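Local coordinates for protein diguanylate cyclase/phosphodiesterase (PDB 3MTK) that is probably, as a whole protein, a cyclic-guanylate-specific phosphodiesterase, of which the GGDEF domain is the part described here, at residues D10-L15 against E61-I66; L110-N115 against V121-G126; Y38-E43 against E95-F100; N19-W24 against R87-C92. All coordinates share one frame; numbering follows the deposited sequence.

Contact 1. Residues D10-L15 against E61-I66; sequences DELTGL and ELIIHI
Leu12 projects toward Ile63 and Ile64 on helix 56-74 from a tight loop, which is closed by backbone bonds from Gly14 N to Asp10 O (2.6 Å) and from Asp10 N to Leu15 O (2.7 Å). Leu12 carries the contact. Its CG lies anti to the backbone N (chi1 -176°), and this takes the branched end to the helix. There CD2 rests on Ile63, 3.9 Å from Ile63 CB, and the two side chains meet almost at right angles. The branch carbon of Leu12 meets the next residue of the helix instead, with Leu12 CG 4.0 Å from Ile64 CG1. Ile64 also passes the loop backbone: its CG1 comes within 3.6 Å of Leu12 O. No hydrogen bond joins the two segments, so the contact is purely van der Waals. The loop sequence DELTGL fits the DxLT turn common at the start of GGDEF domains. Leu12 also touches Asp60, and Thr13 touches Ser67, both on helix 56-74. Leu15 and Ile63 both reach Lys82 of strand 79-84 and Phe88 of strand 87-93, while Leu62 and Ile66 pack on Tyr112 of strand 112-114.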
loop_
_atom_site.group_PDB
_atom_site.type_symbol
_atom_site.label_atom_id
_atom_site.label_comp_id
_atom_site.label_asym_id
_atom_site.label_seq_id
_atom_site.Cartn_x
_atom_site.Cartn_y
_atom_site.Cartn_z
ATOM N N ASP A 10 6.840 3.538 11.162
ATOM C CA ASP A 10 6.355 2.263 11.640
ATOM C C ASP A 10 7.485 1.454 12.270
ATOM O O ASP A 10 8.500 1.170 11.638
ATOM C CB ASP A 10 5.707 1.493 10.487
ATOM C CG ASP A 10 5.135 0.162 10.926
ATOM O OD1 ASP A 10 5.812 -0.869 10.760
ATOM O OD2 ASP A 10 4.004 0.152 11.455
ATOM N N GLU A 11 7.299 1.102 13.535
ATOM C CA GLU A 11 8.276 0.336 14.297
ATOM C C GLU A 11 8.899 -0.817 13.515
ATOM O O GLU A 11 10.083 -0.788 13.175
ATOM C CB GLU A 11 7.602 -0.209 15.560
ATOM C CG GLU A 11 8.449 -1.180 16.363
ATOM C CD GLU A 11 9.732 -0.546 16.863
ATOM O OE1 GLU A 11 9.658 0.332 17.752
ATOM O OE2 GLU A 11 10.813 -0.925 16.360
ATOM N N LEU A 12 8.085 -1.828 13.232
ATOM C CA LEU A 12 8.528 -3.029 12.525
ATOM C C LEU A 12 9.084 -2.828 11.126
ATOM O O LEU A 12 10.086 -3.435 10.751
ATOM C CB LEU A 12 7.377 -4.035 12.426
ATOM C CG LEU A 12 7.750 -5.383 11.798
ATOM C CD1 LEU A 12 8.354 -6.273 12.882
ATOM C CD2 LEU A 12 6.519 -6.060 11.192
ATOM N N THR A 13 8.432 -1.986 10.341
ATOM C CA THR A 13 8.865 -1.798 8.968
ATOM C C THR A 13 9.859 -0.673 8.725
ATOM O O THR A 13 10.704 -0.766 7.837
ATOM C CB THR A 13 7.650 -1.577 8.047
ATOM O OG1 THR A 13 8.064 -1.678 6.685
ATOM C CG2 THR A 13 7.086 -0.203 8.243
ATOM N N GLY A 14 9.761 0.393 9.500
ATOM C CA GLY A 14 10.665 1.500 9.287
ATOM C C GLY A 14 10.064 2.438 8.260
ATOM O O GLY A 14 10.542 3.551 8.050
ATOM N N LEU A 15 9.010 1.989 7.597
ATOM C CA LEU A 15 8.352 2.835 6.615
ATOM C C LEU A 15 7.612 3.945 7.342
ATOM O O LEU A 15 7.260 3.806 8.516
ATOM C CB LEU A 15 7.346 2.022 5.790
ATOM C CG LEU A 15 7.779 1.540 4.405
ATOM C CD1 LEU A 15 9.253 1.182 4.422
ATOM C CD2 LEU A 15 6.935 0.346 4.000
ATOM N N GLU A 61 8.204 -10.953 10.087
ATOM C CA GLU A 61 9.317 -11.034 9.151
ATOM C C GLU A 61 8.760 -10.927 7.739
ATOM O O GLU A 61 9.323 -10.253 6.880
ATOM C CB GLU A 61 10.058 -12.364 9.318
ATOM C CG GLU A 61 11.360 -12.253 10.096
ATOM C CD GLU A 61 12.415 -11.467 9.338
ATOM O OE1 GLU A 61 12.775 -11.897 8.221
ATOM O OE2 GLU A 61 12.881 -10.423 9.851
ATOM N N LEU A 62 7.645 -11.605 7.517
ATOM C CA LEU A 62 6.958 -11.591 6.229
ATOM C C LEU A 62 6.585 -10.143 5.860
ATOM O O LEU A 62 6.809 -9.693 4.732
ATOM C CB LEU A 62 5.688 -12.420 6.340
ATOM C CG LEU A 62 5.160 -13.177 5.129
ATOM C CD1 LEU A 62 3.649 -13.286 5.302
ATOM C CD2 LEU A 62 5.518 -12.487 3.811
ATOM N N ILE A 63 6.013 -9.422 6.825
ATOM C CA ILE A 63 5.603 -8.032 6.625
ATOM C C ILE A 63 6.817 -7.213 6.201
ATOM O O ILE A 63 6.738 -6.405 5.275
ATOM C CB ILE A 63 4.997 -7.425 7.926
ATOM C CG1 ILE A 63 3.698 -8.140 8.290
ATOM C CG2 ILE A 63 4.707 -5.939 7.741
ATOM C CD1 ILE A 63 2.586 -7.921 7.301
ATOM N N ILE A 64 7.945 -7.417 6.875
ATOM C CA ILE A 64 9.147 -6.677 6.503
ATOM C C ILE A 64 9.457 -7.018 5.054
ATOM O O ILE A 64 9.609 -6.124 4.222
ATOM C CB ILE A 64 10.356 -7.043 7.393
ATOM C CG1 ILE A 64 10.139 -6.517 8.813
ATOM C CG2 ILE A 64 11.625 -6.433 6.815
ATOM C CD1 ILE A 64 11.297 -6.821 9.769
ATOM N N HIS A 65 9.539 -8.312 4.748
ATOM C CA HIS A 65 9.799 -8.746 3.376
ATOM C C HIS A 65 8.861 -8.019 2.426
ATOM O O HIS A 65 9.293 -7.466 1.415
ATOM C CB HIS A 65 9.575 -10.250 3.226
ATOM C CG HIS A 65 10.768 -11.080 3.577
ATOM N ND1 HIS A 65 11.392 -11.006 4.803
ATOM C CD2 HIS A 65 11.454 -12.000 2.859
ATOM C CE1 HIS A 65 12.411 -11.845 4.827
ATOM N NE2 HIS A 65 12.471 -12.461 3.659
ATOM N N ILE A 66 7.570 -8.012 2.753
ATOM C CA ILE A 66 6.607 -7.347 1.891
ATOM C C ILE A 66 6.927 -5.867 1.735
ATOM O O ILE A 66 6.956 -5.357 0.617
ATOM C CB ILE A 66 5.165 -7.497 2.421
ATOM C CG1 ILE A 66 4.747 -8.968 2.373
ATOM C CG2 ILE A 66 4.221 -6.668 1.575
ATOM C CD1 ILE A 66 3.394 -9.249 2.969
#

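Contact 2. Residues L110-N115 against V121-G126; sequences LPYNVN and VNFNIG
Tyr112 meets Val121 and Phe123 through its ring and hydroxyl, and every touch across the two segments is van der Waals. Among the apolar contacts, Tyr112 CE1 lies 3.7 Å from Val121 CG2. The two side chains cross at about a right angle. Val121 presents this methyl because CG2 sits between the backbone N and the carbonyl carbon, with CG1 beside the N alone (chi1 -73°). In the aromatic part, Tyr112 and Phe123 come from opposite directions. Tyr112 OH approaches Phe123 CZ at 3.7 Å, while the CZ atoms of Tyr112 and Phe123 are 4.5 Å apart. The approach is oblique to both rings.

Polar interactions lie outside the pair of segments. The Tyr112 ring makes a cation-pi contact with Arg69. The same guanidinium holds the backbone before the strand, through NH1 to Leu110 O and NH2 to Pro111 O. Backbone bonding of Tyr112 with Ile119 belongs to the small antiparallel hairpin of strands 112-114 and 117-119.

The touches of Tyr112 on Val121 and Phe123 carry no directional bond; they bring the hairpin against strand 123-129. Where the hydroxyl meets Phe123 its neighbour is a ring carbon, which offers it no hydrogen bond. The position of the Tyr112 ring therefore probably depends on Arg69 and on the packing of helix 56-74.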
loop_
_atom_site.group_PDB
_atom_site.type_symbol
_atom_site.label_atom_id
_atom_site.label_comp_id
_atom_site.label_asym_id
_atom_site.label_seq_id
_atom_site.Cartn_x
_atom_site.Cartn_y
_atom_site.Cartn_z
ATOM N N LEU A 110 4.539 -13.023 -5.980
ATOM C CA LEU A 110 5.679 -13.941 -6.001
ATOM C C LEU A 110 5.999 -14.406 -4.578
ATOM O O LEU A 110 5.902 -13.632 -3.627
ATOM C CB LEU A 110 6.909 -13.260 -6.626
ATOM C CG LEU A 110 7.241 -13.601 -8.082
ATOM C CD1 LEU A 110 6.011 -13.500 -8.944
ATOM C CD2 LEU A 110 8.317 -12.679 -8.581
ATOM N N PRO A 111 6.400 -15.672 -4.421
ATOM C CA PRO A 111 6.726 -16.253 -3.114
ATOM C C PRO A 111 7.715 -15.446 -2.279
ATOM O O PRO A 111 8.466 -14.622 -2.799
ATOM C CB PRO A 111 7.289 -17.628 -3.476
ATOM C CG PRO A 111 6.623 -17.945 -4.798
ATOM C CD PRO A 111 6.690 -16.623 -5.508
ATOM N N TYR A 112 7.693 -15.687 -0.971
ATOM C CA TYR A 112 8.604 -15.029 -0.044
ATOM C C TYR A 112 9.332 -16.136 0.699
ATOM O O TYR A 112 8.703 -17.057 1.227
ATOM C CB TYR A 112 7.851 -14.154 0.973
ATOM C CG TYR A 112 7.106 -12.990 0.374
ATOM C CD1 TYR A 112 5.817 -13.141 -0.112
ATOM C CD2 TYR A 112 7.716 -11.741 0.252
ATOM C CE1 TYR A 112 5.154 -12.094 -0.708
ATOM C CE2 TYR A 112 7.056 -10.683 -0.343
ATOM C CZ TYR A 112 5.780 -10.868 -0.824
ATOM O OH TYR A 112 5.146 -9.835 -1.463
ATOM N N ASN A 113 10.656 -16.055 0.721
ATOM C CA ASN A 113 11.464 -17.049 1.405
ATOM C C ASN A 113 11.781 -16.440 2.748
ATOM O O ASN A 113 12.791 -15.762 2.910
ATOM C CB ASN A 113 12.750 -17.333 0.614
ATOM C CG ASN A 113 13.601 -18.442 1.230
ATOM O OD1 ASN A 113 14.390 -19.082 0.534
ATOM N ND2 ASN A 113 13.455 -18.665 2.535
ATOM N N VAL A 114 10.891 -16.664 3.702
ATOM C CA VAL A 114 11.066 -16.138 5.043
ATOM C C VAL A 114 11.620 -17.226 5.954
ATOM O O VAL A 114 10.901 -18.141 6.352
ATOM C CB VAL A 114 9.727 -15.632 5.609
ATOM C CG1 VAL A 114 9.962 -14.905 6.924
ATOM C CG2 VAL A 114 9.053 -14.724 4.596
ATOM N N ASN A 115 12.905 -17.125 6.278
ATOM C CA ASN A 115 13.551 -18.109 7.137
ATOM C C ASN A 115 13.260 -19.524 6.640
ATOM O O ASN A 115 12.726 -20.357 7.375
ATOM C CB ASN A 115 13.060 -17.957 8.579
ATOM C CG ASN A 115 13.806 -18.863 9.549
ATOM O OD1 ASN A 115 15.032 -18.770 9.692
ATOM N ND2 ASN A 115 13.068 -19.747 10.222
ATOM N N VAL A 121 1.212 -15.023 -0.418
ATOM C CA VAL A 121 0.103 -14.278 0.148
ATOM C C VAL A 121 -0.696 -13.611 -0.941
ATOM O O VAL A 121 -0.218 -13.445 -2.053
ATOM C CB VAL A 121 0.582 -13.178 1.089
ATOM C CG1 VAL A 121 1.087 -13.779 2.378
ATOM C CG2 VAL A 121 1.664 -12.371 0.402
ATOM N N ASN A 122 -1.916 -13.223 -0.602
ATOM C CA ASN A 122 -2.808 -12.548 -1.524
ATOM C C ASN A 122 -2.946 -11.103 -1.116
ATOM O O ASN A 122 -2.693 -10.760 0.038
ATOM C CB ASN A 122 -4.169 -13.217 -1.512
ATOM C CG ASN A 122 -4.147 -14.539 -2.221
ATOM O OD1 ASN A 122 -4.919 -15.442 -1.908
ATOM N ND2 ASN A 122 -3.257 -14.659 -3.200
ATOM N N PHE A 123 -3.344 -10.264 -2.070
ATOM C CA PHE A 123 -3.501 -8.835 -1.829
ATOM C C PHE A 123 -4.731 -8.304 -2.538
ATOM O O PHE A 123 -5.429 -9.031 -3.239
ATOM C CB PHE A 123 -2.297 -8.046 -2.376
ATOM C CG PHE A 123 -0.948 -8.507 -1.859
ATOM C CD1 PHE A 123 -0.355 -9.667 -2.347
ATOM C CD2 PHE A 123 -0.270 -7.767 -0.908
ATOM C CE1 PHE A 123 0.894 -10.081 -1.894
ATOM C CE2 PHE A 123 0.982 -8.170 -0.450
ATOM C CZ PHE A 123 1.564 -9.330 -0.945
ATOM N N ASN A 124 -4.969 -7.013 -2.340
ATOM C CA ASN A 124 -6.038 -6.273 -2.985
ATOM C C ASN A 124 -5.538 -4.840 -3.010
ATOM O O ASN A 124 -4.800 -4.408 -2.109
ATOM C CB ASN A 124 -7.356 -6.402 -2.235
ATOM C CG ASN A 124 -8.230 -7.514 -2.809
ATOM O OD1 ASN A 124 -8.708 -7.421 -3.955
ATOM N ND2 ASN A 124 -8.424 -8.575 -2.034
ATOM N N ILE A 125 -5.906 -4.114 -4.058
ATOM C CA ILE A 125 -5.439 -2.753 -4.212
ATOM C C ILE A 125 -6.524 -1.748 -4.549
ATOM O O ILE A 125 -7.337 -1.970 -5.445
ATOM C CB ILE A 125 -4.337 -2.694 -5.289
ATOM C CG1 ILE A 125 -3.045 -3.281 -4.720
ATOM C CG2 ILE A 125 -4.124 -1.274 -5.760
ATOM C CD1 ILE A 125 -1.894 -3.350 -5.727
ATOM N N GLY A 126 -6.524 -0.646 -3.808
ATOM C CA GLY A 126 -7.474 0.420 -4.040
ATOM C C GLY A 126 -6.638 1.641 -4.369
ATOM O O GLY A 126 -5.688 1.956 -3.642
#

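Contact 3. Residues Y38-E43 against E95-F100; sequences YLIFLE and ENISDF
Ile97 lays its CG2 methyl over one face of the Tyr38 ring. This is a CH-pi contact: Ile97 CG2 is 3.7 Å from the centroid of the Tyr38 ring and 17° off its normal. The methyl is displaced toward the hydroxyl end, and its nearest ring atom is Tyr38 CZ at 3.5 Å from Ile97 CG2. Ile97 CG1 is anti to the backbone N (chi1 -174°), which leaves CG2 in the crowded position between N and the carbonyl carbon. A serine in place of Tyr38 would probably leave that methyl without the ring it rests on and Lys163 without its weak hydrogen bond to the phenol.

Further along, Ile40 CD1 meets the edge of the Phe100 ring near its plane, 3.9 Å from Phe100 CE2. Asn96 starts the helix as its N-cap. Its OD1 accepts from Asp99 N at 2.9 Å and also from Ser98 OG at 3.1 Å. Asp99 in turn forms a salt bridge with Arg103.

Helix 97-108, followed by the small hairpin 112-119, links the parallel strands 87-93 and 123-129 and passes over strand 37-44 between them. This is the beta-alpha-beta crossover of the GGDEF domain's alpha/beta fold.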
loop_
_atom_site.group_PDB
_atom_site.type_symbol
_atom_site.label_atom_id
_atom_site.label_comp_id
_atom_site.label_asym_id
_atom_site.label_seq_id
_atom_site.Cartn_x
_atom_site.Cartn_y
_atom_site.Cartn_z
ATOM N N TYR A 38 -1.003 9.241 -8.095
ATOM C CA TYR A 38 -2.040 8.479 -7.422
ATOM C C TYR A 38 -1.719 8.007 -6.015
ATOM O O TYR A 38 -0.563 7.789 -5.657
ATOM C CB TYR A 38 -2.411 7.245 -8.253
ATOM C CG TYR A 38 -2.907 7.536 -9.648
ATOM C CD1 TYR A 38 -2.031 7.952 -10.652
ATOM C CD2 TYR A 38 -4.258 7.399 -9.966
ATOM C CE1 TYR A 38 -2.490 8.227 -11.936
ATOM C CE2 TYR A 38 -4.725 7.671 -11.248
ATOM C CZ TYR A 38 -3.836 8.084 -12.225
ATOM O OH TYR A 38 -4.297 8.350 -13.491
ATOM N N LEU A 39 -2.771 7.857 -5.219
ATOM C CA LEU A 39 -2.650 7.331 -3.871
ATOM C C LEU A 39 -3.101 5.888 -4.064
ATOM O O LEU A 39 -4.129 5.641 -4.704
ATOM C CB LEU A 39 -3.608 8.034 -2.910
ATOM C CG LEU A 39 -3.587 7.473 -1.482
ATOM C CD1 LEU A 39 -2.196 7.610 -0.896
ATOM C CD2 LEU A 39 -4.598 8.203 -0.623
ATOM N N ILE A 40 -2.334 4.941 -3.539
ATOM C CA ILE A 40 -2.672 3.531 -3.670
ATOM C C ILE A 40 -2.650 2.841 -2.318
ATOM O O ILE A 40 -1.719 3.028 -1.521
ATOM C CB ILE A 40 -1.680 2.803 -4.609
ATOM C CG1 ILE A 40 -1.664 3.492 -5.969
ATOM C CG2 ILE A 40 -2.103 1.355 -4.802
ATOM C CD1 ILE A 40 -0.473 3.122 -6.807
ATOM N N PHE A 41 -3.687 2.049 -2.072
ATOM C CA PHE A 41 -3.836 1.294 -0.837
ATOM C C PHE A 41 -3.685 -0.201 -1.132
ATOM O O PHE A 41 -4.429 -0.761 -1.940
ATOM C CB PHE A 41 -5.223 1.561 -0.229
ATOM C CG PHE A 41 -5.273 2.725 0.732
ATOM C CD1 PHE A 41 -4.186 3.579 0.890
ATOM C CD2 PHE A 41 -6.423 2.973 1.472
ATOM C CE1 PHE A 41 -4.244 4.672 1.771
ATOM C CE2 PHE A 41 -6.496 4.065 2.361
ATOM C CZ PHE A 41 -5.400 4.917 2.508
ATOM N N LEU A 42 -2.710 -0.846 -0.501
ATOM C CA LEU A 42 -2.522 -2.278 -0.706
ATOM C C LEU A 42 -2.817 -3.004 0.593
ATOM O O LEU A 42 -2.275 -2.664 1.657
ATOM C CB LEU A 42 -1.090 -2.632 -1.120
ATOM C CG LEU A 42 -0.467 -2.203 -2.438
ATOM C CD1 LEU A 42 0.040 -0.753 -2.341
ATOM C CD2 LEU A 42 0.699 -3.127 -2.728
ATOM N N GLU A 43 -3.658 -4.022 0.509
ATOM C CA GLU A 43 -3.994 -4.788 1.696
ATOM C C GLU A 43 -3.494 -6.227 1.577
ATOM O O GLU A 43 -3.720 -6.899 0.570
ATOM C CB GLU A 43 -5.509 -4.775 1.921
ATOM C CG GLU A 43 -5.932 -5.490 3.199
ATOM C CD GLU A 43 -7.417 -5.378 3.480
ATOM O OE1 GLU A 43 -8.021 -4.366 3.076
ATOM O OE2 GLU A 43 -7.974 -6.293 4.119
ATOM N N GLU A 95 2.023 7.835 -15.694
ATOM C CA GLU A 95 1.229 8.048 -16.895
ATOM C C GLU A 95 0.246 6.893 -17.046
ATOM O O GLU A 95 -0.915 7.094 -17.407
ATOM C CB GLU A 95 2.151 8.150 -18.112
ATOM C CG GLU A 95 3.031 9.397 -18.098
ATOM C CD GLU A 95 3.973 9.481 -19.287
ATOM O OE1 GLU A 95 4.624 10.537 -19.456
ATOM O OE2 GLU A 95 4.066 8.493 -20.048
ATOM N N ASN A 96 0.722 5.686 -16.760
ATOM C CA ASN A 96 -0.107 4.486 -16.823
ATOM C C ASN A 96 -0.049 3.824 -15.443
ATOM O O ASN A 96 0.866 3.054 -15.148
ATOM C CB ASN A 96 0.417 3.517 -17.886
ATOM C CG ASN A 96 -0.525 2.351 -18.117
ATOM O OD1 ASN A 96 -0.934 1.669 -17.173
ATOM N ND2 ASN A 96 -0.877 2.114 -19.377
ATOM N N ILE A 97 -1.033 4.127 -14.605
ATOM C CA ILE A 97 -1.058 3.588 -13.255
ATOM C C ILE A 97 -1.587 2.157 -13.140
ATOM O O ILE A 97 -1.189 1.427 -12.229
ATOM C CB ILE A 97 -1.860 4.512 -12.303
ATOM C CG1 ILE A 97 -1.739 3.983 -10.874
ATOM C CG2 ILE A 97 -3.306 4.648 -12.786
ATOM C CD1 ILE A 97 -2.820 4.432 -9.949
ATOM N N SER A 98 -2.470 1.745 -14.048
ATOM C CA SER A 98 -2.992 0.382 -13.992
ATOM C C SER A 98 -1.844 -0.611 -14.178
ATOM O O SER A 98 -1.663 -1.517 -13.367
ATOM C CB SER A 98 -4.055 0.154 -15.071
ATOM O OG SER A 98 -3.472 0.153 -16.358
ATOM N N ASP A 99 -1.063 -0.435 -15.239
ATOM C CA ASP A 99 0.063 -1.323 -15.506
ATOM C C ASP A 99 1.031 -1.301 -14.330
ATOM O O ASP A 99 1.639 -2.316 -13.995
ATOM C CB ASP A 99 0.789 -0.885 -16.781
ATOM C CG ASP A 99 2.233 -1.360 -16.825
ATOM O OD1 ASP A 99 2.469 -2.589 -16.867
ATOM O OD2 ASP A 99 3.138 -0.496 -16.811
ATOM N N PHE A 100 1.174 -0.131 -13.715
ATOM C CA PHE A 100 2.055 0.039 -12.570
ATOM C C PHE A 100 1.554 -0.875 -11.458
ATOM O O PHE A 100 2.327 -1.579 -10.809
ATOM C CB PHE A 100 2.017 1.493 -12.096
ATOM C CG PHE A 100 2.814 1.747 -10.849
ATOM C CD1 PHE A 100 4.201 1.860 -10.899
ATOM C CD2 PHE A 100 2.181 1.842 -9.612
ATOM C CE1 PHE A 100 4.950 2.067 -9.729
ATOM C CE2 PHE A 100 2.916 2.046 -8.443
ATOM C CZ PHE A 100 4.303 2.158 -8.501
#

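Contact 4. Residues N19-W24 against R87-C92; sequences NSLIRW and RFAIIC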
loop_
_atom_site.group_PDB
_atom_site.type_symbol
_atom_site.label_atom_id
_atom_site.label_comp_id
_atom_site.label_asym_id
_atom_site.label_seq_id
_atom_site.Cartn_x
_atom_site.Cartn_y
_atom_site.Cartn_z
ATOM N N ASN A 19 0.516 9.053 9.671
ATOM C CA ASN A 19 0.653 10.483 9.947
ATOM C C ASN A 19 1.530 11.119 8.863
ATOM O O ASN A 19 1.220 12.197 8.336
ATOM C CB ASN A 19 1.287 10.718 11.320
ATOM C CG ASN A 19 0.357 10.354 12.456
ATOM O OD1 ASN A 19 -0.846 10.584 12.378
ATOM N ND2 ASN A 19 0.915 9.798 13.529
ATOM N N SER A 20 2.626 10.440 8.538
ATOM C CA SER A 20 3.539 10.908 7.514
ATOM C C SER A 20 2.819 10.927 6.177
ATOM O O SER A 20 3.037 11.825 5.369
ATOM C CB SER A 20 4.761 10.000 7.449
ATOM O OG SER A 20 5.377 9.920 8.727
ATOM N N LEU A 21 1.953 9.944 5.948
ATOM C CA LEU A 21 1.190 9.891 4.704
ATOM C C LEU A 21 0.335 11.146 4.598
ATOM O O LEU A 21 0.208 11.735 3.523
ATOM C CB LEU A 21 0.263 8.665 4.668
ATOM C CG LEU A 21 -0.778 8.653 3.536
ATOM C CD1 LEU A 21 -0.061 8.715 2.197
ATOM C CD2 LEU A 21 -1.642 7.401 3.606
ATOM N N ILE A 22 -0.258 11.546 5.716
ATOM C CA ILE A 22 -1.109 12.722 5.732
ATOM C C ILE A 22 -0.351 14.028 5.428
ATOM O O ILE A 22 -0.794 14.822 4.593
ATOM C CB ILE A 22 -1.841 12.818 7.073
ATOM C CG1 ILE A 22 -2.874 11.686 7.151
ATOM C CG2 ILE A 22 -2.492 14.190 7.223
ATOM C CD1 ILE A 22 -3.661 11.638 8.452
ATOM N N ARG A 23 0.781 14.250 6.093
ATOM C CA ARG A 23 1.565 15.454 5.829
ATOM C C ARG A 23 1.875 15.509 4.339
ATOM O O ARG A 23 1.538 16.476 3.662
ATOM C CB ARG A 23 2.897 15.450 6.591
ATOM C CG ARG A 23 2.824 15.816 8.062
ATOM C CD ARG A 23 4.221 16.170 8.587
ATOM N NE ARG A 23 5.224 15.231 8.096
ATOM C CZ ARG A 23 6.531 15.333 8.314
ATOM N NH1 ARG A 23 7.008 16.346 9.024
ATOM N NH2 ARG A 23 7.358 14.417 7.823
ATOM N N TRP A 24 2.518 14.461 3.831
ATOM C CA TRP A 24 2.870 14.426 2.425
ATOM C C TRP A 24 1.666 14.554 1.508
ATOM O O TRP A 24 1.804 15.017 0.385
ATOM C CB TRP A 24 3.669 13.161 2.093
ATOM C CG TRP A 24 5.160 13.335 2.294
ATOM C CD1 TRP A 24 5.946 14.350 1.806
ATOM C CD2 TRP A 24 6.043 12.455 3.000
ATOM N NE1 TRP A 24 7.257 14.151 2.163
ATOM C CE2 TRP A 24 7.347 12.995 2.896
ATOM C CE3 TRP A 24 5.861 11.260 3.710
ATOM C CZ2 TRP A 24 8.465 12.378 3.475
ATOM C CZ3 TRP A 24 6.975 10.642 4.288
ATOM C CH2 TRP A 24 8.260 11.204 4.164
ATOM N N ARG A 87 -1.894 -3.179 5.989
ATOM C CA ARG A 87 -2.089 -2.301 4.854
ATOM C C ARG A 87 -0.976 -1.319 4.584
ATOM O O ARG A 87 -0.441 -0.711 5.505
ATOM C CB ARG A 87 -3.409 -1.545 5.033
ATOM C CG ARG A 87 -3.621 -0.404 4.060
ATOM C CD ARG A 87 -4.940 0.287 4.342
ATOM N NE ARG A 87 -6.071 -0.643 4.314
ATOM C CZ ARG A 87 -7.344 -0.261 4.322
ATOM N NH1 ARG A 87 -7.645 1.030 4.359
ATOM N NH2 ARG A 87 -8.319 -1.163 4.282
ATOM N N PHE A 88 -0.644 -1.162 3.303
ATOM C CA PHE A 88 0.409 -0.244 2.877
ATOM C C PHE A 88 -0.195 0.814 1.971
ATOM O O PHE A 88 -1.284 0.619 1.421
ATOM C CB PHE A 88 1.499 -0.984 2.095
ATOM C CG PHE A 88 2.316 -1.935 2.919
ATOM C CD1 PHE A 88 3.516 -1.528 3.489
ATOM C CD2 PHE A 88 1.917 -3.264 3.078
ATOM C CE1 PHE A 88 4.324 -2.432 4.205
ATOM C CE2 PHE A 88 2.710 -4.167 3.785
ATOM C CZ PHE A 88 3.923 -3.742 4.350
ATOM N N ALA A 89 0.524 1.926 1.816
ATOM C CA ALA A 89 0.091 3.036 0.962
ATOM C C ALA A 89 1.239 3.535 0.085
ATOM O O ALA A 89 2.398 3.532 0.497
ATOM C CB ALA A 89 -0.438 4.184 1.817
ATOM N N ILE A 90 0.914 3.961 -1.125
ATOM C CA ILE A 90 1.927 4.479 -2.028
ATOM C C ILE A 90 1.472 5.785 -2.662
ATOM O O ILE A 90 0.292 5.966 -2.967
ATOM C CB ILE A 90 2.229 3.511 -3.193
ATOM C CG1 ILE A 90 2.610 2.124 -2.668
ATOM C CG2 ILE A 90 3.354 4.090 -4.053
ATOM C CD1 ILE A 90 3.934 2.075 -1.946
ATOM N N ILE A 91 2.416 6.702 -2.833
ATOM C CA ILE A 91 2.146 7.962 -3.503
ATOM C C ILE A 91 2.969 7.776 -4.759
ATOM O O ILE A 91 4.174 7.545 -4.667
ATOM C CB ILE A 91 2.737 9.174 -2.778
ATOM C CG1 ILE A 91 2.189 9.276 -1.352
ATOM C CG2 ILE A 91 2.437 10.427 -3.583
ATOM C CD1 ILE A 91 0.722 9.524 -1.270
ATOM N N CYS A 92 2.349 7.855 -5.927
ATOM C CA CYS A 92 3.118 7.683 -7.149
ATOM C C CYS A 92 2.604 8.487 -8.326
ATOM O O CYS A 92 1.398 8.643 -8.517
ATOM C CB CYS A 92 3.159 6.211 -7.551
ATOM S SG CYS A 92 1.627 5.640 -8.283
#
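Leu21 straddles two residues of strand 87-93, putting one methyl on each. Its CG is anti to the backbone N (chi1 169°), and this carries the branch across to the strand although CB sets off to the side of it. Leu21 CD2 then lies 3.9 Å from Ala89 CB, and Leu21 CD1 meets Ile91 CD1 at 3.6 Å. Ile91 turns both its torsions near -60°, with CG1 beside the backbone N and CD1 folded back (chi2 -64°). The bent chain lets its terminal methyl meet the leucine obliquely. Ala89 offers only CB, which points at the helix. The nearest backbones are those of Leu21 and Ala89, whose CA atoms are 7.9 Å apart.

Helix 18-30 and helix 137-154 pack on one face of the central sheet of the GGDEF domain, and Leu21 also touches Met141 of the second helix. The strand begins within the sequence GFDRF, probably a diverged GGDEF signature, whose last two residues, Arg87 and Phe88, open it.

Alternate residues serve the other face of the sheet, where Phe88 and Ile90 pack on Ile70 of helix 56-74. Arg87 forms a salt bridge with Asp145 of helix 137-154 through NH1.

Contacts 2, 3 and 4 all reach the central sheet. Strand 37-44 of contact 3 lies between strands 87-93 and 123-129, which belong to contacts 4 and 2. Contacts 3 and 4 have centres about 13 Å apart, and Leu39 CD1 packs on Ile91 CD1. Contact 4 is on one face of the sheet and contact 3 on the other. Contact 1 joins contact 4 where Leu15 and Ile66 meet Phe88, the last residue of the probably diverged GGDEF signature. It also touches contact 2, where Glu61 CB lies 3.5 Å from Val114 CG1. Contacts 1 and 3 have centres about 20 Å apart and do not touch. Contacts 2 and 4 are equally far apart, on opposite sides of the chain's centre.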